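Local coordinates for protein beta-hexosaminidase (Neisseria gonorrhoeae, PDB 6JTJ) that cleaves terminal beta-linked N-acetylglucosamine, probably from peptide-linked cell-wall fragments during peptidoglycan recycling, as a family 3 glycoside hydrolase, at residues 290-295 / 321-326; 46-51 / 71-76. One frame throughout, in Å; residues are numbered along the deposited sequence.

Interaction 1 of 2, residues 290-295 / 321-326; sequences VIFSDD and IVLVCN
Phe292 runs alongside Ile321 and is crossed at a slant by Leu323, between the last two parallel strands of the family's TIM-type barrel. From CB outward, CB and CG brush the CD1 methyl of Leu323. Leu323 CD1 comes within 3.4 Å of Phe292 CD1. Further along, Phe292 CE1 meets Ile321 CG2 at 3.8 Å, the methyl sitting at the ring edge. Val290 CG1 lies over the ring centre, and Phe163 meets the ring edge-to-face. Branched aliphatic residues suit this place because they fill the space around a flat ring in the barrel interior.

Two backbone bonds join the strands: a weak one from Ile321 N to Ile291 O and a firmer one from Ser293 N to Ile321 O at 2.9 Å. Ser293 CB points at the partner strand, and OG, lying between the backbone N and the carbonyl carbon (chi1 78°), accepts from Leu323 N (3.0 Å, 164°). The register then slips by a residue at Asp294, the predicted nucleophile, which points away from 321-326. Next, Asp295 OD1 accepts from Cys325 N at 3.0 Å, approached 43° out of the carboxylate plane. Small serine and longer aspartate thus stand in for carbonyls, their oxygens pairing peptide N-H groups even beyond strand 321-323.

Interaction 2 of 2, residues 46-51 / 71-76; sequences PVMADI and GIILFR
Ala49 pairs with Gly71 and Ile73 through two backbone hydrogen bonds, which define the parallel register. Ala49 N donates to Gly71 O, and Ile73 N donates to Ala49 O, each at 3.0 Å. Two CA-H...O contacts, from Met48 to Gly71 O and from Ile72 to Ala49 O, accompany them. Where the strands spread apart, a water continues the pairing: it accepts from Ile51 N at 2.8 Å and can donate to Ile73 O.

Apolar contacts fill both faces. Met48 is extended through chi1 and chi2, which brings SD to 4.1 Å from Ile73 CB; the bend at chi3 (-97°) then turns CE back toward the Ile72 backbone. CG lies against the Gly71 carbonyl and CE beside Ile72 N and O. A flexible thioether beside a residue without a side chain makes this close overlay possible. On the other face the small Ala49 CB meets Ile72 CD1, and Ile51 CD1 touches Leu74 CD2 at 4.0 Å.

The polar element is Asp50. Its OD2 is 3.6 Å from Phe75 CE2, with carboxylate and ring planes 81° apart, but OD2 also accepts from Asn326 N and forms a salt bridge with Arg77. Aspartate suits a place just past strand 47-49 where an N-H and a cation converge.

The pair forms the two strands of a beta-alpha-beta unit, joined through helix 58-64. Ile51 and Leu74 pack against helix 82-94, whereas Met48 reaches strands 321-323 and 101-108, and Ile73 touches both Asp105 of the latter and a bound N-acetylglucosamine.

How the interactions relate
From the N terminus, 46-51 comes first, and after helix 58-64 the chain returns as 71-76, closing the loop of interaction 2. The barrel's other strands follow before 290-295, and the chain then passes through helix 307-317 to 321-326, where interaction 1 closes. The two loops are thus in series, neither nested nor crossed. Space reunites them: strand 321-323 lies beside strand 47-49, so the last strand meets the first and the barrel closes. Val322 O is 2.8 Å from Met48 N, a probable hydrogen bond, and Ile321 CG2 packs on Pro46 O at 3.7 Å. Together the contacts span four consecutive strands around the barrel wall.

Interaction 1 of 2, residues 290-295 / 321-326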
ATOM      1  N   VAL C 290     -21.753 -11.811   3.571  1.00 20.90           N
ATOM      2  CA  VAL C 290     -20.884 -12.131   2.437  1.00 21.00           C
ATOM      3  C   VAL C 290     -19.424 -12.181   2.860  1.00 20.36           C
ATOM      4  O   VAL C 290     -18.924 -11.290   3.562  1.00 20.59           O
ATOM      5  CB  VAL C 290     -20.992 -11.064   1.327  1.00 19.69           C
ATOM      6  CG1 VAL C 290     -19.868 -11.198   0.302  1.00 19.25           C
ATOM      7  CG2 VAL C 290     -22.350 -11.140   0.674  1.00 20.12           C
ATOM      8  N   ILE C 291     -18.737 -13.230   2.428  1.00 21.07           N
ATOM      9  CA  ILE C 291     -17.286 -13.232   2.450  1.00 20.60           C
ATOM     10  C   ILE C 291     -16.836 -13.038   1.006  1.00 21.69           C
ATOM     11  O   ILE C 291     -17.027 -13.941   0.165  1.00 22.22           O
ATOM     12  CB  ILE C 291     -16.743 -14.529   3.033  1.00 21.75           C
ATOM     13  CG1 ILE C 291     -17.226 -14.700   4.470  1.00 21.51           C
ATOM     14  CG2 ILE C 291     -15.218 -14.529   3.006  1.00 22.95           C
ATOM     15  CD1 ILE C 291     -16.881 -16.046   5.076  1.00 21.57           C
ATOM     16  N   PHE C 292     -16.273 -11.872   0.704  1.00 19.80           N
ATOM     17  CA  PHE C 292     -15.632 -11.646  -0.584  1.00 20.59           C
ATOM     18  C   PHE C 292     -14.260 -12.306  -0.652  1.00 23.27           C
ATOM     19  O   PHE C 292     -13.632 -12.509   0.369  1.00 23.29           O
ATOM     20  CB  PHE C 292     -15.440 -10.173  -0.839  1.00 21.09           C
ATOM     21  CG  PHE C 292     -16.700  -9.445  -1.148  1.00 21.91           C
ATOM     22  CD1 PHE C 292     -17.385  -9.681  -2.335  1.00 22.24           C
ATOM     23  CD2 PHE C 292     -17.208  -8.518  -0.257  1.00 22.75           C
ATOM     24  CE1 PHE C 292     -18.537  -8.993  -2.634  1.00 22.55           C
ATOM     25  CE2 PHE C 292     -18.372  -7.834  -0.547  1.00 22.81           C
ATOM     26  CZ  PHE C 292     -19.037  -8.069  -1.737  1.00 22.43           C
ATOM     27  N   SER C 293     -13.786 -12.628  -1.860  1.00 24.29           N
ATOM     28  CA  SER C 293     -12.423 -13.145  -2.044  1.00 26.58           C
ATOM     29  C   SER C 293     -11.485 -11.953  -2.153  1.00 30.17           C
ATOM     30  O   SER C 293     -11.931 -10.825  -2.240  1.00 30.01           O
ATOM     31  CB  SER C 293     -12.319 -13.956  -3.341  1.00 27.22           C
ATOM     32  OG  SER C 293     -12.219 -13.107  -4.469  1.00 24.43           O
ATOM     33  N   ASP C 294     -10.182 -12.175  -2.213  1.00 38.43           N
ATOM     34  CA  ASP C 294      -9.314 -11.046  -2.695  1.00 46.74           C
ATOM     35  C   ASP C 294      -9.484 -10.939  -4.204  1.00 47.37           C
ATOM     36  O   ASP C 294     -10.050 -11.847  -4.804  1.00 44.58           O
ATOM     37  CB  ASP C 294      -7.815 -11.147  -2.342  1.00 50.50           C
ATOM     38  CG  ASP C 294      -7.431 -12.446  -1.686  1.00 56.53           C
ATOM     39  OD1 ASP C 294      -8.243 -13.407  -1.747  1.00 54.31           O
ATOM     40  OD2 ASP C 294      -6.311 -12.471  -1.103  1.00 54.99           O
ATOM     41  N   ASP C 295      -8.971  -9.863  -4.805  1.00 50.29           N
ATOM     42  CA  ASP C 295      -8.876  -9.748  -6.278  1.00 49.16           C
ATOM     43  C   ASP C 295      -7.982 -10.928  -6.730  1.00 47.06           C
ATOM     44  O   ASP C 295      -6.814 -11.009  -6.318  1.00 45.88           O
ATOM     45  CB  ASP C 295      -8.284  -8.386  -6.693  1.00 47.34           C
ATOM     46  CG  ASP C 295      -8.303  -8.154  -8.215  1.00 46.73           C
ATOM     47  OD1 ASP C 295      -8.911  -8.946  -8.975  1.00 44.23           O
ATOM     48  OD2 ASP C 295      -7.637  -7.199  -8.666  1.00 47.54           O
ATOM     49  N   ILE C 321     -18.346 -14.868  -2.884  1.00 22.09           N
ATOM     50  CA  ILE C 321     -18.280 -14.084  -4.092  1.00 22.43           C
ATOM     51  C   ILE C 321     -16.822 -13.751  -4.412  1.00 23.88           C
ATOM     52  O   ILE C 321     -16.092 -13.299  -3.541  1.00 22.20           O
ATOM     53  CB  ILE C 321     -19.048 -12.771  -3.921  1.00 24.10           C
ATOM     54  CG1 ILE C 321     -20.551 -13.029  -3.789  1.00 25.84           C
ATOM     55  CG2 ILE C 321     -18.799 -11.824  -5.092  1.00 24.01           C
ATOM     56  CD1 ILE C 321     -21.329 -11.907  -3.116  1.00 25.84           C
ATOM     57  N   VAL C 322     -16.403 -14.001  -5.646  1.00 25.28           N
ATOM     58  CA  VAL C 322     -15.035 -13.741  -6.042  1.00 27.77           C
ATOM     59  C   VAL C 322     -14.953 -12.455  -6.842  1.00 27.82           C
ATOM     60  O   VAL C 322     -15.801 -12.176  -7.681  1.00 27.56           O
ATOM     61  CB  VAL C 322     -14.387 -14.912  -6.828  1.00 29.64           C
ATOM     62  CG1 VAL C 322     -14.274 -16.152  -5.956  1.00 29.92           C
ATOM     63  CG2 VAL C 322     -15.146 -15.243  -8.103  1.00 30.80           C
ATOM     64  N   LEU C 323     -13.920 -11.684  -6.558  1.00 28.00           N
ATOM     65  CA  LEU C 323     -13.666 -10.432  -7.235  1.00 30.77           C
ATOM     66  C   LEU C 323     -12.636 -10.647  -8.325  1.00 32.42           C
ATOM     67  O   LEU C 323     -11.593 -11.234  -8.068  1.00 32.40           O
ATOM     68  CB  LEU C 323     -13.107  -9.395  -6.267  1.00 33.88           C
ATOM     69  CG  LEU C 323     -14.100  -8.407  -5.690  1.00 35.12           C
ATOM     70  CD1 LEU C 323     -15.115  -9.154  -4.838  1.00 35.46           C
ATOM     71  CD2 LEU C 323     -13.379  -7.330  -4.879  1.00 37.45           C
ATOM     72  N   VAL C 324     -12.934 -10.175  -9.531  1.00 32.02           N
ATOM     73  CA  VAL C 324     -12.014 -10.272 -10.659  1.00 33.29           C
ATOM     74  C   VAL C 324     -11.982  -8.925 -11.333  1.00 34.14           C
ATOM     75  O   VAL C 324     -12.869  -8.605 -12.103  1.00 34.74           O
ATOM     76  CB  VAL C 324     -12.454 -11.360 -11.658  1.00 36.01           C
ATOM     77  CG1 VAL C 324     -11.371 -11.601 -12.703  1.00 38.79           C
ATOM     78  CG2 VAL C 324     -12.761 -12.666 -10.934  1.00 33.88           C
ATOM     79  N   CYS C 325     -10.968  -8.131 -11.003  1.00 36.00           N
ATOM     80  CA  CYS C 325     -10.895  -6.750 -11.406  1.00 41.52           C
ATOM     81  C   CYS C 325      -9.839  -6.492 -12.469  1.00 43.15           C
ATOM     82  O   CYS C 325      -8.797  -7.123 -12.499  1.00 43.47           O
ATOM     83  CB  CYS C 325     -10.588  -5.884 -10.185  1.00 43.75           C
ATOM     84  SG  CYS C 325     -11.734  -6.166  -8.810  1.00 46.54           S
ATOM     85  N   ASN C 326     -10.122  -5.523 -13.326  1.00 47.51           N
ATOM     86  CA  ASN C 326      -9.203  -5.055 -14.378  1.00 53.15           C
ATOM     87  C   ASN C 326      -8.839  -6.105 -15.422  1.00 54.67           C
ATOM     88  O   ASN C 326      -7.855  -5.934 -16.119  1.00 53.71           O
ATOM     89  CB  ASN C 326      -7.901  -4.495 -13.765  1.00 54.14           C
ATOM     90  CG  ASN C 326      -8.148  -3.635 -12.543  1.00 57.67           C
ATOM     91  OD1 ASN C 326      -8.894  -2.666 -12.609  1.00 65.15           O
ATOM     92  ND2 ASN C 326      -7.526  -3.988 -11.414  1.00 61.97           N
TER

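Interaction 2 of 2, residues 46-51 / 71-76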
ATOM      1  N   PRO C  46     -22.020 -15.689  -8.489  1.00 26.61           N
ATOM      2  CA  PRO C  46     -21.011 -15.483  -7.439  1.00 26.47           C
ATOM      3  C   PRO C  46     -19.747 -14.747  -7.878  1.00 26.07           C
ATOM      4  O   PRO C  46     -18.734 -14.835  -7.205  1.00 25.88           O
ATOM      5  CB  PRO C  46     -20.661 -16.918  -7.034  1.00 26.69           C
ATOM      6  CG  PRO C  46     -20.775 -17.680  -8.310  1.00 27.28           C
ATOM      7  CD  PRO C  46     -21.935 -17.048  -9.056  1.00 27.25           C
ATOM      8  N   VAL C  47     -19.792 -14.032  -8.988  1.00 26.22           N
ATOM      9  CA  VAL C  47     -18.622 -13.303  -9.459  1.00 25.95           C
ATOM     10  C   VAL C  47     -18.943 -11.830  -9.465  1.00 25.88           C
ATOM     11  O   VAL C  47     -19.995 -11.438  -9.960  1.00 29.83           O
ATOM     12  CB  VAL C  47     -18.227 -13.741 -10.882  1.00 25.86           C
ATOM     13  CG1 VAL C  47     -17.082 -12.899 -11.421  1.00 26.23           C
ATOM     14  CG2 VAL C  47     -17.846 -15.210 -10.899  1.00 27.58           C
ATOM     15  N   MET C  48     -18.045 -11.021  -8.929  1.00 26.99           N
ATOM     16  CA  MET C  48     -18.156  -9.578  -9.032  1.00 29.05           C
ATOM     17  C   MET C  48     -17.104  -9.114 -10.023  1.00 29.84           C
ATOM     18  O   MET C  48     -15.916  -9.334  -9.844  1.00 27.25           O
ATOM     19  CB  MET C  48     -17.950  -8.909  -7.678  1.00 29.88           C
ATOM     20  CG  MET C  48     -18.041  -7.392  -7.710  1.00 32.59           C
ATOM     21  SD  MET C  48     -18.105  -6.608  -6.067  1.00 34.03           S
ATOM     22  CE  MET C  48     -19.862  -6.373  -5.865  1.00 29.45           C
ATOM     23  N   ALA C  49     -17.555  -8.513 -11.106  1.00 33.31           N
ATOM     24  CA  ALA C  49     -16.651  -8.129 -12.181  1.00 36.93           C
ATOM     25  C   ALA C  49     -16.550  -6.619 -12.186  1.00 37.84           C
ATOM     26  O   ALA C  49     -16.935  -5.983 -11.216  1.00 36.69           O
ATOM     27  CB  ALA C  49     -17.157  -8.677 -13.507  1.00 36.55           C
ATOM     28  N   ASP C  50     -16.023  -6.046 -13.261  1.00 37.94           N
ATOM     29  CA  ASP C  50     -15.940  -4.602 -13.370  1.00 43.12           C
ATOM     30  C   ASP C  50     -16.007  -4.194 -14.833  1.00 43.17           C
ATOM     31  O   ASP C  50     -16.268  -5.014 -15.693  1.00 46.02           O
ATOM     32  CB  ASP C  50     -14.671  -4.091 -12.686  1.00 44.89           C
ATOM     33  CG  ASP C  50     -13.412  -4.519 -13.387  1.00 44.75           C
ATOM     34  OD1 ASP C  50     -13.488  -5.188 -14.449  1.00 46.52           O
ATOM     35  OD2 ASP C  50     -12.328  -4.202 -12.844  1.00 45.94           O
ATOM     36  N   ILE C  51     -15.796  -2.924 -15.109  1.00 47.29           N
ATOM     37  CA  ILE C  51     -15.972  -2.420 -16.459  1.00 50.88           C
ATOM     38  C   ILE C  51     -14.899  -1.395 -16.766  1.00 51.69           C
ATOM     39  O   ILE C  51     -14.254  -0.865 -15.864  1.00 46.41           O
ATOM     40  CB  ILE C  51     -17.396  -1.876 -16.691  1.00 53.60           C
ATOM     41  CG1 ILE C  51     -17.763  -0.839 -15.633  1.00 54.32           C
ATOM     42  CG2 ILE C  51     -18.394  -3.033 -16.648  1.00 54.33           C
ATOM     43  CD1 ILE C  51     -19.034  -0.080 -15.950  1.00 55.47           C
ATOM     44  N   GLY C  71     -22.540  -9.030  -9.507  1.00 29.06           N
ATOM     45  CA  GLY C  71     -22.316  -7.625  -9.177  1.00 29.53           C
ATOM     46  C   GLY C  71     -21.122  -7.022  -9.893  1.00 28.74           C
ATOM     47  O   GLY C  71     -20.405  -7.699 -10.612  1.00 29.17           O
ATOM     48  N   ILE C  72     -20.917  -5.739  -9.655  1.00 29.28           N
ATOM     49  CA  ILE C  72     -19.887  -4.948 -10.308  1.00 29.06           C
ATOM     50  C   ILE C  72     -19.235  -4.024  -9.281  1.00 27.95           C
ATOM     51  O   ILE C  72     -19.913  -3.420  -8.454  1.00 24.82           O
ATOM     52  CB  ILE C  72     -20.515  -4.063 -11.405  1.00 31.71           C
ATOM     53  CG1 ILE C  72     -21.022  -4.918 -12.577  1.00 34.01           C
ATOM     54  CG2 ILE C  72     -19.551  -2.990 -11.891  1.00 31.45           C
ATOM     55  CD1 ILE C  72     -19.955  -5.742 -13.271  1.00 35.56           C
ATOM     56  N   ILE C  73     -17.915  -3.902  -9.356  1.00 27.52           N
ATOM     57  CA  ILE C  73     -17.186  -2.924  -8.566  1.00 26.87           C
ATOM     58  C   ILE C  73     -16.716  -1.834  -9.513  1.00 27.44           C
ATOM     59  O   ILE C  73     -16.167  -2.128 -10.574  1.00 26.46           O
ATOM     60  CB  ILE C  73     -15.993  -3.534  -7.768  1.00 26.77           C
ATOM     61  CG1 ILE C  73     -15.180  -2.454  -7.048  1.00 27.33           C
ATOM     62  CG2 ILE C  73     -15.040  -4.298  -8.674  1.00 27.44           C
ATOM     63  CD1 ILE C  73     -14.167  -3.038  -6.078  1.00 29.15           C
ATOM     64  N   LEU C  74     -16.923  -0.585  -9.110  1.00 26.71           N
ATOM     65  CA  LEU C  74     -16.481   0.558  -9.887  1.00 30.04           C
ATOM     66  C   LEU C  74     -15.220   1.189  -9.310  1.00 30.53           C
ATOM     67  O   LEU C  74     -14.900   1.026  -8.127  1.00 26.88           O
ATOM     68  CB  LEU C  74     -17.581   1.614  -9.953  1.00 30.33           C
ATOM     69  CG  LEU C  74     -18.886   1.157 -10.623  1.00 32.80           C
ATOM     70  CD1 LEU C  74     -19.939   2.242 -10.518  1.00 33.23           C
ATOM     71  CD2 LEU C  74     -18.660   0.781 -12.084  1.00 35.22           C
ATOM     72  N   PHE C  75     -14.509   1.899 -10.181  1.00 30.54           N
ATOM     73  CA  PHE C  75     -13.250   2.545  -9.853  1.00 31.89           C
ATOM     74  C   PHE C  75     -13.262   3.957 -10.415  1.00 33.99           C
ATOM     75  O   PHE C  75     -14.211   4.352 -11.091  1.00 30.93           O
ATOM     76  CB  PHE C  75     -12.091   1.754 -10.450  1.00 32.06           C
ATOM     77  CG  PHE C  75     -11.930   0.390  -9.853  1.00 31.68           C
ATOM     78  CD1 PHE C  75     -11.309   0.227  -8.637  1.00 29.98           C
ATOM     79  CD2 PHE C  75     -12.425  -0.728 -10.505  1.00 32.60           C
ATOM     80  CE1 PHE C  75     -11.155  -1.019  -8.088  1.00 30.81           C
ATOM     81  CE2 PHE C  75     -12.287  -1.981  -9.958  1.00 32.33           C
ATOM     82  CZ  PHE C  75     -11.640  -2.127  -8.748  1.00 31.93           C
ATOM     83  N   ARG C  76     -12.194   4.712 -10.154  1.00 36.98           N
ATOM     84  CA  ARG C  76     -12.118   6.088 -10.621  1.00 35.81           C
ATOM     85  C   ARG C  76     -12.213   6.197 -12.154  1.00 35.27           C
ATOM     86  O   ARG C  76     -12.761   7.151 -12.655  1.00 32.55           O
ATOM     87  CB  ARG C  76     -10.847   6.773 -10.128  1.00 35.41           C
ATOM     88  CG  ARG C  76     -10.777   8.253 -10.489  1.00 33.28           C
ATOM     89  CD  ARG C  76      -9.684   8.991  -9.745  1.00 33.42           C
ATOM     90  NE  ARG C  76      -9.984   9.145  -8.318  1.00 30.02           N
ATOM     91  CZ  ARG C  76      -9.157   9.692  -7.428  1.00 30.56           C
ATOM     92  NH1 ARG C  76      -7.975  10.178  -7.809  1.00 29.81           N
ATOM     93  NH2 ARG C  76      -9.500   9.752  -6.144  1.00 29.21           N
TER
HETATM   94  O   HOH W   1     -15.283  -1.021 -13.107  1.00 30.44           O